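Local coordinates for protein Ara h 8 allergen isoform (Arachis hypogaea, PDB 6V8M) that is a PR-10 allergen of the Bet v 1 family that binds 8-anilino-1-naphthalene sulfonate and, like some relatives, may bind plant hormones such as abscisic acid, at residues S12-T23 with F143-L151; I35-I43 with T52-E60. All blocks are in the same frame, centred on the assembly; numbering follows the deposited sequence.

Contact 1 (S12-T23 with F143-L151). With 2AN (8-anilino-1-naphthalene sulfonate), chain C.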
loop_
_atom_site.group_PDB
_atom_site.type_symbol
_atom_site.label_atom_id
_atom_site.label_comp_id
_atom_site.label_asym_id
_atom_site.label_seq_id
_atom_site.Cartn_x
_atom_site.Cartn_y
_atom_site.Cartn_z
ATOM N N SER A 12 -10.580 0.545 -12.193
ATOM C CA SER A 12 -11.639 0.386 -11.179
ATOM C C SER A 12 -12.889 1.069 -11.707
ATOM O O SER A 12 -12.785 2.085 -12.393
ATOM C CB SER A 12 -11.220 0.982 -9.841
ATOM O OG SER A 12 -12.323 1.002 -8.950
ATOM N N PRO A 13 -14.096 0.564 -11.396
ATOM C CA PRO A 13 -15.315 1.292 -11.717
ATOM C C PRO A 13 -15.572 2.467 -10.775
ATOM O O PRO A 13 -16.447 3.246 -11.077
ATOM C CB PRO A 13 -16.393 0.207 -11.609
ATOM C CG PRO A 13 -15.846 -0.681 -10.539
ATOM C CD PRO A 13 -14.367 -0.777 -10.845
ATOM N N VAL A 14 -14.814 2.574 -9.672
ATOM C CA VAL A 14 -14.965 3.714 -8.740
ATOM C C VAL A 14 -14.197 4.911 -9.300
ATOM O O VAL A 14 -13.019 4.770 -9.633
ATOM C CB VAL A 14 -14.470 3.358 -7.334
ATOM C CG1 VAL A 14 -14.717 4.515 -6.393
ATOM C CG2 VAL A 14 -15.066 2.055 -6.830
ATOM N N PRO A 15 -14.842 6.099 -9.410
ATOM C CA PRO A 15 -14.173 7.319 -9.877
ATOM C C PRO A 15 -13.096 7.765 -8.891
ATOM O O PRO A 15 -13.129 7.409 -7.716
ATOM C CB PRO A 15 -15.304 8.353 -9.978
ATOM C CG PRO A 15 -16.356 7.850 -9.023
ATOM C CD PRO A 15 -16.258 6.345 -9.088
ATOM N N PRO A 16 -12.062 8.483 -9.359
ATOM C CA PRO A 16 -10.843 8.644 -8.580
ATOM C C PRO A 16 -10.973 9.465 -7.291
ATOM O O PRO A 16 -10.334 9.058 -6.337
ATOM C CB PRO A 16 -9.858 9.278 -9.579
ATOM C CG PRO A 16 -10.746 9.963 -10.597
ATOM C CD PRO A 16 -11.924 9.027 -10.727
ATOM N N ALA A 17 -11.782 10.517 -7.230
ATOM C CA ALA A 17 -11.862 11.323 -5.988
ATOM C C ALA A 17 -12.386 10.400 -4.876
ATOM O O ALA A 17 -11.814 10.358 -3.762
ATOM C CB ALA A 17 -12.734 12.533 -6.162
ATOM N N LYS A 18 -13.424 9.628 -5.188
ATOM C CA LYS A 18 -14.047 8.687 -4.228
ATOM C C LYS A 18 -13.054 7.576 -3.865
ATOM O O LYS A 18 -12.925 7.239 -2.657
ATOM C CB LYS A 18 -15.323 8.144 -4.868
ATOM C CG LYS A 18 -16.238 7.340 -3.969
ATOM C CD LYS A 18 -17.666 7.302 -4.509
ATOM C CE LYS A 18 -18.693 6.900 -3.470
ATOM N NZ LYS A 18 -19.929 7.715 -3.570
ATOM N N LEU A 19 -12.390 6.997 -4.864
ATOM C CA LEU A 19 -11.442 5.876 -4.642
ATOM C C LEU A 19 -10.217 6.363 -3.853
ATOM O O LEU A 19 -9.808 5.668 -2.927
ATOM C CB LEU A 19 -11.043 5.282 -5.994
ATOM C CG LEU A 19 -10.222 3.990 -5.929
ATOM C CD1 LEU A 19 -10.946 2.935 -5.088
ATOM C CD2 LEU A 19 -9.966 3.495 -7.360
ATOM N N PHE A 20 -9.711 7.564 -4.125
ATOM C CA PHE A 20 -8.557 8.152 -3.395
ATOM C C PHE A 20 -8.932 8.422 -1.941
ATOM O O PHE A 20 -8.125 8.166 -1.011
ATOM C CB PHE A 20 -8.070 9.410 -4.090
ATOM C CG PHE A 20 -6.780 9.947 -3.538
ATOM C CD1 PHE A 20 -5.572 9.368 -3.894
ATOM C CD2 PHE A 20 -6.789 10.943 -2.586
ATOM C CE1 PHE A 20 -4.384 9.842 -3.362
ATOM C CE2 PHE A 20 -5.594 11.419 -2.060
ATOM C CZ PHE A 20 -4.402 10.877 -2.458
ATOM N N LYS A 21 -10.129 8.959 -1.731
ATOM C CA LYS A 21 -10.598 9.278 -0.362
ATOM C C LYS A 21 -10.600 7.991 0.476
ATOM O O LYS A 21 -10.146 8.018 1.624
ATOM C CB LYS A 21 -11.991 9.911 -0.398
ATOM C CG LYS A 21 -12.503 10.328 0.976
ATOM C CD LYS A 21 -13.687 11.256 0.927
ATOM C CE LYS A 21 -14.161 11.641 2.310
ATOM N NZ LYS A 21 -15.267 10.764 2.766
ATOM N N ALA A 22 -11.129 6.895 -0.070
ATOM C CA ALA A 22 -11.252 5.619 0.679
ATOM C C ALA A 22 -9.876 4.969 0.864
ATOM O O ALA A 22 -9.587 4.505 1.969
ATOM C CB ALA A 22 -12.212 4.727 -0.038
ATOM N N THR A 23 -9.073 4.865 -0.194
ATOM C CA THR A 23 -7.811 4.090 -0.150
ATOM C C THR A 23 -6.701 4.877 0.556
ATOM O O THR A 23 -5.833 4.241 1.184
ATOM C CB THR A 23 -7.352 3.644 -1.536
ATOM O OG1 THR A 23 -7.189 4.771 -2.401
ATOM C CG2 THR A 23 -8.331 2.687 -2.171
ATOM N N PHE A 143 -6.287 -2.978 -1.414
ATOM C CA PHE A 143 -6.889 -1.994 -2.341
ATOM C C PHE A 143 -8.288 -2.461 -2.770
ATOM O O PHE A 143 -9.276 -1.674 -2.777
ATOM C CB PHE A 143 -5.965 -1.807 -3.540
ATOM C CG PHE A 143 -6.384 -0.658 -4.415
ATOM C CD1 PHE A 143 -7.292 -0.846 -5.429
ATOM C CD2 PHE A 143 -5.842 0.602 -4.221
ATOM C CE1 PHE A 143 -7.661 0.226 -6.227
ATOM C CE2 PHE A 143 -6.188 1.661 -5.040
ATOM C CZ PHE A 143 -7.103 1.465 -6.036
ATOM N N LYS A 144 -8.388 -3.742 -3.127
ATOM C CA LYS A 144 -9.642 -4.325 -3.655
ATOM C C LYS A 144 -10.672 -4.508 -2.537
ATOM O O LYS A 144 -11.882 -4.450 -2.823
ATOM C CB LYS A 144 -9.351 -5.592 -4.447
ATOM C CG LYS A 144 -8.554 -5.258 -5.698
ATOM C CD LYS A 144 -8.102 -6.396 -6.513
ATOM C CE LYS A 144 -7.346 -5.909 -7.739
ATOM N NZ LYS A 144 -8.277 -5.429 -8.776
ATOM N N ALA A 145 -10.243 -4.752 -1.304
ATOM C CA ALA A 145 -11.205 -4.788 -0.181
ATOM C C ALA A 145 -11.816 -3.397 0.026
ATOM O O ALA A 145 -13.048 -3.270 0.218
ATOM C CB ALA A 145 -10.524 -5.345 1.050
ATOM N N ILE A 146 -11.001 -2.345 -0.056
ATOM C CA ILE A 146 -11.517 -0.961 0.084
ATOM C C ILE A 146 -12.407 -0.637 -1.118
ATOM O O ILE A 146 -13.491 -0.052 -0.915
ATOM C CB ILE A 146 -10.350 0.020 0.266
ATOM C CG1 ILE A 146 -9.630 -0.252 1.599
ATOM C CG2 ILE A 146 -10.906 1.429 0.194
ATOM C CD1 ILE A 146 -8.332 0.494 1.811
ATOM N N GLU A 147 -11.971 -1.018 -2.319
ATOM C CA GLU A 147 -12.775 -0.764 -3.536
ATOM C C GLU A 147 -14.157 -1.429 -3.383
ATOM O O GLU A 147 -15.180 -0.802 -3.684
ATOM C CB GLU A 147 -12.015 -1.263 -4.756
ATOM C CG GLU A 147 -12.809 -1.153 -6.038
ATOM C CD GLU A 147 -12.237 -2.031 -7.125
ATOM O OE1 GLU A 147 -12.114 -3.256 -6.882
ATOM O OE2 GLU A 147 -11.886 -1.487 -8.176
ATOM N N GLY A 148 -14.207 -2.664 -2.897
ATOM C CA GLY A 148 -15.476 -3.392 -2.721
ATOM C C GLY A 148 -16.372 -2.713 -1.704
ATOM O O GLY A 148 -17.587 -2.628 -1.920
ATOM N N TYR A 149 -15.793 -2.212 -0.631
ATOM C CA TYR A 149 -16.533 -1.487 0.420
ATOM C C TYR A 149 -17.196 -0.239 -0.173
ATOM O O TYR A 149 -18.378 0.024 0.115
ATOM C CB TYR A 149 -15.593 -1.183 1.574
ATOM C CG TYR A 149 -16.174 -0.250 2.584
ATOM C CD1 TYR A 149 -16.997 -0.709 3.588
ATOM C CD2 TYR A 149 -15.870 1.100 2.531
ATOM C CE1 TYR A 149 -17.509 0.162 4.536
ATOM C CE2 TYR A 149 -16.380 1.984 3.462
ATOM C CZ TYR A 149 -17.193 1.508 4.473
ATOM O OH TYR A 149 -17.709 2.384 5.384
ATOM N N VAL A 150 -16.466 0.519 -0.979
ATOM C CA VAL A 150 -16.995 1.751 -1.629
ATOM C C VAL A 150 -18.168 1.386 -2.549
ATOM O O VAL A 150 -19.153 2.140 -2.600
ATOM C CB VAL A 150 -15.885 2.455 -2.409
ATOM C CG1 VAL A 150 -16.450 3.574 -3.280
ATOM C CG2 VAL A 150 -14.841 2.979 -1.437
ATOM N N LEU A 151 -18.040 0.297 -3.304
ATOM C CA LEU A 151 -19.103 -0.146 -4.246
ATOM C C LEU A 151 -20.336 -0.581 -3.449
ATOM O O LEU A 151 -21.433 -0.436 -3.963
ATOM C CB LEU A 151 -18.566 -1.285 -5.113
ATOM C CG LEU A 151 -17.529 -0.877 -6.158
ATOM C CD1 LEU A 151 -16.799 -2.107 -6.683
ATOM C CD2 LEU A 151 -18.164 -0.100 -7.305
HETATM C C1 2AN C . -0.009 -2.665 -6.818
HETATM C C2 2AN C . 0.630 -2.004 -5.807
HETATM C C3 2AN C . -0.066 -1.185 -4.908
HETATM C C4 2AN C . -1.402 -1.027 -5.053
HETATM C C5 2AN C . -2.114 -1.689 -6.082
HETATM C C6 2AN C . -3.508 -1.496 -6.192
HETATM C C7 2AN C . -4.230 -2.089 -7.151
HETATM C C8 2AN C . -3.604 -2.933 -8.075
HETATM N N 2AN C . 0.750 -3.463 -7.724
HETATM S S 2AN C . -1.687 -4.274 -9.262
HETATM C C9 2AN C . -2.256 -3.158 -8.022
HETATM C C10 2AN C . -1.431 -2.539 -7.009
HETATM C C11 2AN C . 1.912 -4.216 -7.487
HETATM C C12 2AN C . 2.231 -4.655 -6.208
HETATM C C13 2AN C . 3.389 -5.380 -5.991
HETATM C C14 2AN C . 4.228 -5.698 -7.034
HETATM C C15 2AN C . 3.910 -5.282 -8.308
HETATM C C16 2AN C . 2.764 -4.540 -8.538
HETATM O O1 2AN C . -0.989 -5.339 -8.629
HETATM O O2 2AN C . -0.693 -3.521 -10.118
HETATM O O3 2AN C . -2.837 -4.627 -10.034
#
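L19 lies across from E147 and T23 across from I146 where helix 16-23 meets helix 143-151, the two axes approaching to 9.6 Å with 122° between their N-to-C directions. The turn at 12-14 reaches E147, V150 and L151 of the second helix. Methyl groups fill the space between the helices. The CB of A22 lies against CG2 of V150 at 3.5 Å, a tight fit for two carbons, and also touches CG2 of I146. V150 spreads its two branches: CG2 goes to A22, while CG1, anti to the backbone N (chi1 170°), meets CG1 of V14 at 3.7 Å. K18 passes V150 in the opposite direction, its CG 3.8 Å from V150 CG1, with CD and CE close by. The other methyl of V14, CG2, leans on CD2 of L151. This is the Bet v 1 fold, in which the long C-terminal helix 129-152 passes over a curved antiparallel sheet and is met here by the first of two short helices that follow strand 3-12. F143 carries the packing inward. Its ring has CG2 of T23 over one face, 4.1 Å from the centroid, in a CH-pi contact; the naphthalene of the bound 8-anilino-1-naphthalene sulfonate lies over the opposite face, its C6 3.5 Å from F143 CG, and CD2 of L19 approaches the same ring obliquely. The OG1 of T23 turns back to donate to its own helix, at L19 O, which leaves the CG2 methyl directed at F143 and I146. The one polar link between the segments is short: S12 OG donates to the anti lone pair of E147 OE2 at 2.6 Å. S12 OG also accepts from V14 N, forming an ST turn, and backbone bonds between S12 and S111 tie the turn to strand 110-121.

Contact 2 (I35-I43 with T52-E60); sequences IPAIQSIEI and TVKKVTAVE. With 2AN (8-anilino-1-naphthalene sulfonate), chain G; 2AN (8-anilino-1-naphthalene sulfonate), chain D; 2AN (8-anilino-1-naphthalene sulfonate), chain E.
I41 and V56, a non-hydrogen-bonded pair, lie side by side on the concave face of the antiparallel hairpin, CG1 of I41 meeting CG2 of V56 at 4.0 Å. This inner face is the closely packed part. I38 sets CG2 against CG1 of V56, and its CD1 reaches two bound 8-anilino-1-naphthalene sulfonates, which also touch A58 CB; I43 CD1 rests on CG of K54, whose amine leads away to a salt bridge with D28. Strands 38-45 and 53-59 form one edge of the Bet v 1 sheet, and I38, V56 and A58 line its ligand cavity. A classic beta bulge interrupts the pairing: Q39 N and S40 N both donate to T57 O, at 2.7 and 3.3 Å. A bend of the Q39 chain at chi2 (-54°) brings NE2 to A37 O, to which it donates from above the carbonyl plane, while V59 N donates to the same oxygen at 2.8 Å. On the opposite face, the looser side, the partly exposed S40, T57 and E42 gather round one water, which bridges S40 OG, E42 OE1, K55 O and T57 OG1. K55 is buried: its NZ bonds to sulfonate O2 of a third ligand at 2.8 Å and makes a cation-pi contact with Y66. E42 passes its CB, CD and OE2 by C15 of that ligand's anilino ring, OE2 at 3.4 Å.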
loop_
_atom_site.group_PDB
_atom_site.type_symbol
_atom_site.label_atom_id
_atom_site.label_comp_id
_atom_site.label_asym_id
_atom_site.label_seq_id
_atom_site.Cartn_x
_atom_site.Cartn_y
_atom_site.Cartn_z
ATOM N N ILE A 35 -9.795 -5.681 6.669
ATOM C CA ILE A 35 -8.883 -6.858 6.565
ATOM C C ILE A 35 -8.742 -7.429 7.969
ATOM O O ILE A 35 -8.077 -6.822 8.797
ATOM C CB ILE A 35 -7.522 -6.489 5.950
ATOM C CG1 ILE A 35 -7.663 -5.880 4.554
ATOM C CG2 ILE A 35 -6.583 -7.680 5.941
ATOM C CD1 ILE A 35 -8.078 -6.862 3.484
ATOM N N PRO A 36 -9.370 -8.588 8.258
ATOM C CA PRO A 36 -9.360 -9.147 9.612
ATOM C C PRO A 36 -7.941 -9.256 10.197
ATOM O O PRO A 36 -7.758 -8.947 11.341
ATOM C CB PRO A 36 -9.981 -10.534 9.392
ATOM C CG PRO A 36 -10.904 -10.344 8.200
ATOM C CD PRO A 36 -10.100 -9.433 7.294
ATOM N N ALA A 37 -6.962 -9.656 9.386
ATOM C CA ALA A 37 -5.582 -9.910 9.867
ATOM C C ALA A 37 -4.941 -8.612 10.341
ATOM O O ALA A 37 -4.075 -8.716 11.226
ATOM C CB ALA A 37 -4.704 -10.525 8.819
ATOM N N ILE A 38 -5.253 -7.461 9.734
ATOM C CA ILE A 38 -4.605 -6.197 10.185
ATOM C C ILE A 38 -5.306 -5.691 11.450
ATOM O O ILE A 38 -6.552 -5.414 11.407
ATOM C CB ILE A 38 -4.572 -5.156 9.068
ATOM C CG1 ILE A 38 -3.743 -5.667 7.886
ATOM C CG2 ILE A 38 -4.045 -3.838 9.611
ATOM C CD1 ILE A 38 -3.966 -4.898 6.603
ATOM N N GLN A 39 -4.535 -5.589 12.539
ATOM C CA GLN A 39 -5.059 -5.216 13.876
ATOM C C GLN A 39 -5.093 -3.704 14.010
ATOM O O GLN A 39 -6.070 -3.170 14.588
ATOM C CB GLN A 39 -4.187 -5.789 14.981
ATOM C CG GLN A 39 -4.107 -7.302 14.975
ATOM C CD GLN A 39 -5.458 -7.963 15.012
ATOM O OE1 GLN A 39 -6.172 -7.932 16.023
ATOM N NE2 GLN A 39 -5.789 -8.626 13.913
ATOM N N SER A 40 -4.073 -3.021 13.493
ATOM C CA SER A 40 -3.946 -1.581 13.757
ATOM C C SER A 40 -3.027 -0.924 12.764
ATOM O O SER A 40 -2.078 -1.560 12.315
ATOM C CB SER A 40 -3.501 -1.333 15.173
ATOM O OG SER A 40 -2.257 -1.966 15.447
ATOM N N ILE A 41 -3.342 0.332 12.484
ATOM C CA ILE A 41 -2.435 1.267 11.778
ATOM C C ILE A 41 -2.294 2.477 12.689
ATOM O O ILE A 41 -3.289 3.141 12.984
ATOM C CB ILE A 41 -2.918 1.597 10.366
ATOM C CG1 ILE A 41 -3.036 0.323 9.518
ATOM C CG2 ILE A 41 -2.006 2.658 9.763
ATOM C CD1 ILE A 41 -3.491 0.528 8.075
ATOM N N GLU A 42 -1.103 2.656 13.234
ATOM C CA GLU A 42 -0.811 3.696 14.241
ATOM C C GLU A 42 0.170 4.680 13.639
ATOM O O GLU A 42 1.141 4.224 13.017
ATOM C CB GLU A 42 -0.170 3.062 15.465
ATOM C CG GLU A 42 -1.054 2.052 16.170
ATOM C CD GLU A 42 -0.384 1.373 17.355
ATOM O OE1 GLU A 42 0.473 0.452 17.139
ATOM O OE2 GLU A 42 -0.685 1.795 18.498
ATOM N N ILE A 43 -0.084 5.976 13.793
ATOM C CA ILE A 43 0.861 7.034 13.336
ATOM C C ILE A 43 1.949 7.158 14.404
ATOM O O ILE A 43 1.615 7.554 15.515
ATOM C CB ILE A 43 0.141 8.380 13.109
ATOM C CG1 ILE A 43 -1.080 8.245 12.195
ATOM C CG2 ILE A 43 1.114 9.435 12.607
ATOM C CD1 ILE A 43 -0.777 7.615 10.846
ATOM N N THR A 52 5.360 11.252 7.257
ATOM C CA THR A 52 4.542 10.533 8.271
ATOM C C THR A 52 5.024 9.082 8.326
ATOM O O THR A 52 5.236 8.460 7.245
ATOM C CB THR A 52 3.042 10.612 7.976
ATOM O OG1 THR A 52 2.655 11.984 8.073
ATOM C CG2 THR A 52 2.227 9.737 8.909
ATOM N N VAL A 53 5.238 8.569 9.529
ATOM C CA VAL A 53 5.635 7.155 9.752
ATOM C C VAL A 53 4.498 6.447 10.466
ATOM O O VAL A 53 4.019 6.971 11.483
ATOM C CB VAL A 53 6.961 7.050 10.526
ATOM C CG1 VAL A 53 7.335 5.593 10.784
ATOM C CG2 VAL A 53 8.054 7.761 9.740
ATOM N N LYS A 54 4.124 5.286 9.951
ATOM C CA LYS A 54 3.047 4.471 10.535
ATOM C C LYS A 54 3.586 3.106 10.926
ATOM O O LYS A 54 4.461 2.537 10.239
ATOM C CB LYS A 54 1.888 4.232 9.563
ATOM C CG LYS A 54 1.509 5.423 8.698
ATOM C CD LYS A 54 0.396 5.092 7.732
ATOM C CE LYS A 54 0.112 6.203 6.750
ATOM N NZ LYS A 54 -0.905 5.785 5.750
ATOM N N LYS A 55 2.985 2.559 11.954
ATOM C CA LYS A 55 3.258 1.173 12.371
ATOM C C LYS A 55 2.018 0.357 12.017
ATOM O O LYS A 55 0.924 0.672 12.534
ATOM C CB LYS A 55 3.561 1.119 13.856
ATOM C CG LYS A 55 3.973 -0.247 14.365
ATOM C CD LYS A 55 4.120 -0.255 15.875
ATOM C CE LYS A 55 4.654 -1.590 16.335
ATOM N NZ LYS A 55 4.342 -1.860 17.757
ATOM N N VAL A 56 2.198 -0.672 11.211
ATOM C CA VAL A 56 1.071 -1.549 10.827
ATOM C C VAL A 56 1.252 -2.886 11.530
ATOM O O VAL A 56 2.242 -3.549 11.277
ATOM C CB VAL A 56 0.931 -1.754 9.313
ATOM C CG1 VAL A 56 -0.225 -2.702 9.076
ATOM C CG2 VAL A 56 0.785 -0.467 8.518
ATOM N N THR A 57 0.306 -3.251 12.377
ATOM C CA THR A 57 0.339 -4.509 13.159
ATOM C C THR A 57 -0.674 -5.496 12.572
ATOM O O THR A 57 -1.832 -5.127 12.400
ATOM C CB THR A 57 0.087 -4.256 14.653
ATOM O OG1 THR A 57 1.128 -3.386 15.115
ATOM C CG2 THR A 57 0.122 -5.541 15.445
ATOM N N ALA A 58 -0.249 -6.741 12.365
ATOM C CA ALA A 58 -1.111 -7.781 11.779
ATOM C C ALA A 58 -0.921 -9.104 12.505
ATOM O O ALA A 58 0.187 -9.355 13.032
ATOM C CB ALA A 58 -0.832 -7.913 10.299
ATOM N N VAL A 59 -1.939 -9.954 12.458
ATOM C CA VAL A 59 -1.788 -11.372 12.901
ATOM C C VAL A 59 -1.655 -12.225 11.639
ATOM O O VAL A 59 -2.619 -12.251 10.845
ATOM C CB VAL A 59 -2.954 -11.833 13.781
ATOM C CG1 VAL A 59 -2.848 -13.317 14.100
ATOM C CG2 VAL A 59 -3.042 -11.009 15.053
ATOM N N GLU A 60 -0.477 -12.821 11.433
ATOM C CA GLU A 60 -0.169 -13.691 10.269
ATOM C C GLU A 60 0.126 -15.089 10.815
ATOM O O GLU A 60 0.122 -16.014 9.993
ATOM C CB GLU A 60 1.005 -13.126 9.454
ATOM C CG GLU A 60 1.092 -13.695 8.044
ATOM C CD GLU A 60 2.019 -12.962 7.075
ATOM O OE1 GLU A 60 1.819 -13.093 5.846
ATOM O OE2 GLU A 60 2.946 -12.262 7.540
HETATM C C1 2AN G . 6.433 1.787 17.991
HETATM C C2 2AN G . 6.906 2.561 16.980
HETATM C C3 2AN G . 7.912 2.101 16.115
HETATM C C4 2AN G . 8.462 0.874 16.299
HETATM C C5 2AN G . 8.019 0.031 17.346
HETATM C C6 2AN G . 8.588 -1.249 17.537
HETATM C C7 2AN G . 8.174 -2.058 18.538
HETATM C C8 2AN G . 7.146 -1.651 19.404
HETATM N N 2AN G . 5.433 2.253 18.869
HETATM S S 2AN G . 5.267 -0.022 20.386
HETATM C C9 2AN G . 6.570 -0.417 19.267
HETATM C C10 2AN G . 6.985 0.478 18.221
HETATM C C11 2AN G . 4.397 3.176 18.645
HETATM C C12 2AN G . 4.592 4.520 18.935
HETATM C C13 2AN G . 3.566 5.430 18.736
HETATM C C14 2AN G . 2.341 5.010 18.268
HETATM C C15 2AN G . 2.138 3.677 17.995
HETATM C C16 2AN G . 3.155 2.755 18.187
HETATM O O1 2AN G . 4.984 -1.330 21.203
HETATM O O2 2AN G . 4.084 0.229 19.623
HETATM O O3 2AN G . 5.729 0.980 21.298
HETATM C C1 2AN D . -3.622 -9.368 4.005
HETATM C C2 2AN D . -3.610 -8.193 3.323
HETATM C C3 2AN D . -2.697 -7.183 3.638
HETATM C C4 2AN D . -1.834 -7.345 4.666
HETATM C C5 2AN D . -1.806 -8.543 5.410
HETATM C C6 2AN D . -0.865 -8.698 6.447
HETATM C C7 2AN D . -0.801 -9.845 7.150
HETATM C C8 2AN D . -1.653 -10.923 6.847
HETATM N N 2AN D . -4.575 -10.332 3.681
HETATM S S 2AN D . -3.579 -12.279 5.560
HETATM C C9 2AN D . -2.613 -10.817 5.877
HETATM C C10 2AN D . -2.706 -9.609 5.089
HETATM C C11 2AN D . -5.054 -10.687 2.414
HETATM C C12 2AN D . -4.290 -10.526 1.264
HETATM C C13 2AN D . -4.803 -10.912 0.033
HETATM C C14 2AN D . -6.061 -11.461 -0.051
HETATM C C15 2AN D . -6.820 -11.628 1.088
HETATM C C16 2AN D . -6.328 -11.236 2.322
HETATM O O1 2AN D . -3.361 -12.600 4.179
HETATM O O2 2AN D . -3.236 -13.275 6.516
HETATM O O3 2AN D . -5.070 -11.904 5.778
HETATM C C1 2AN E . 2.926 -5.866 4.781
HETATM C C2 2AN E . 3.986 -6.718 4.641
HETATM C C3 2AN E . 4.576 -6.949 3.396
HETATM C C4 2AN E . 4.020 -6.406 2.289
HETATM C C5 2AN E . 2.922 -5.521 2.372
HETATM C C6 2AN E . 2.397 -4.939 1.197
HETATM C C7 2AN E . 1.356 -4.105 1.237
HETATM C C8 2AN E . 0.788 -3.735 2.461
HETATM N N 2AN E . 2.288 -5.724 6.023
HETATM S S 2AN E . 0.527 -3.565 5.080
HETATM C C9 2AN E . 1.218 -4.301 3.628
HETATM C C10 2AN E . 2.332 -5.218 3.636
HETATM C C11 2AN E . 2.440 -6.523 7.177
HETATM C C12 2AN E . 2.186 -5.896 8.391
HETATM C C13 2AN E . 2.369 -6.585 9.578
HETATM C C14 2AN E . 2.781 -7.898 9.568
HETATM C C15 2AN E . 3.028 -8.530 8.370
HETATM C C16 2AN E . 2.860 -7.850 7.174
HETATM O O1 2AN E . 1.641 -3.234 5.918
HETATM O O2 2AN E . -0.290 -2.457 4.679
HETATM O O3 2AN E . -0.332 -4.603 5.824
HETATM O O HOH W 1 0.172 -0.818 14.794
#

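Along the chain, both segments of contact 2 fall between the two segments of contact 1, and the centres of the contacts lie about 20 Å apart. Contact 1 joins helix 16-25 to the C-terminal helix 129-152; contact 2 is the hairpin that ends the seven-stranded sheet on the side away from strand 3-12. Helix 27-34 lies between them, touched by I146 and Y149 from one and by I38, I41 and I43 from the other. The contacts also meet directly, A145 CB against I35 CD1 at 3.8 Å. Helix 129-152 and the hairpin line different parts of one interior, with F143 at one bound dye and I38 and A58 at two others.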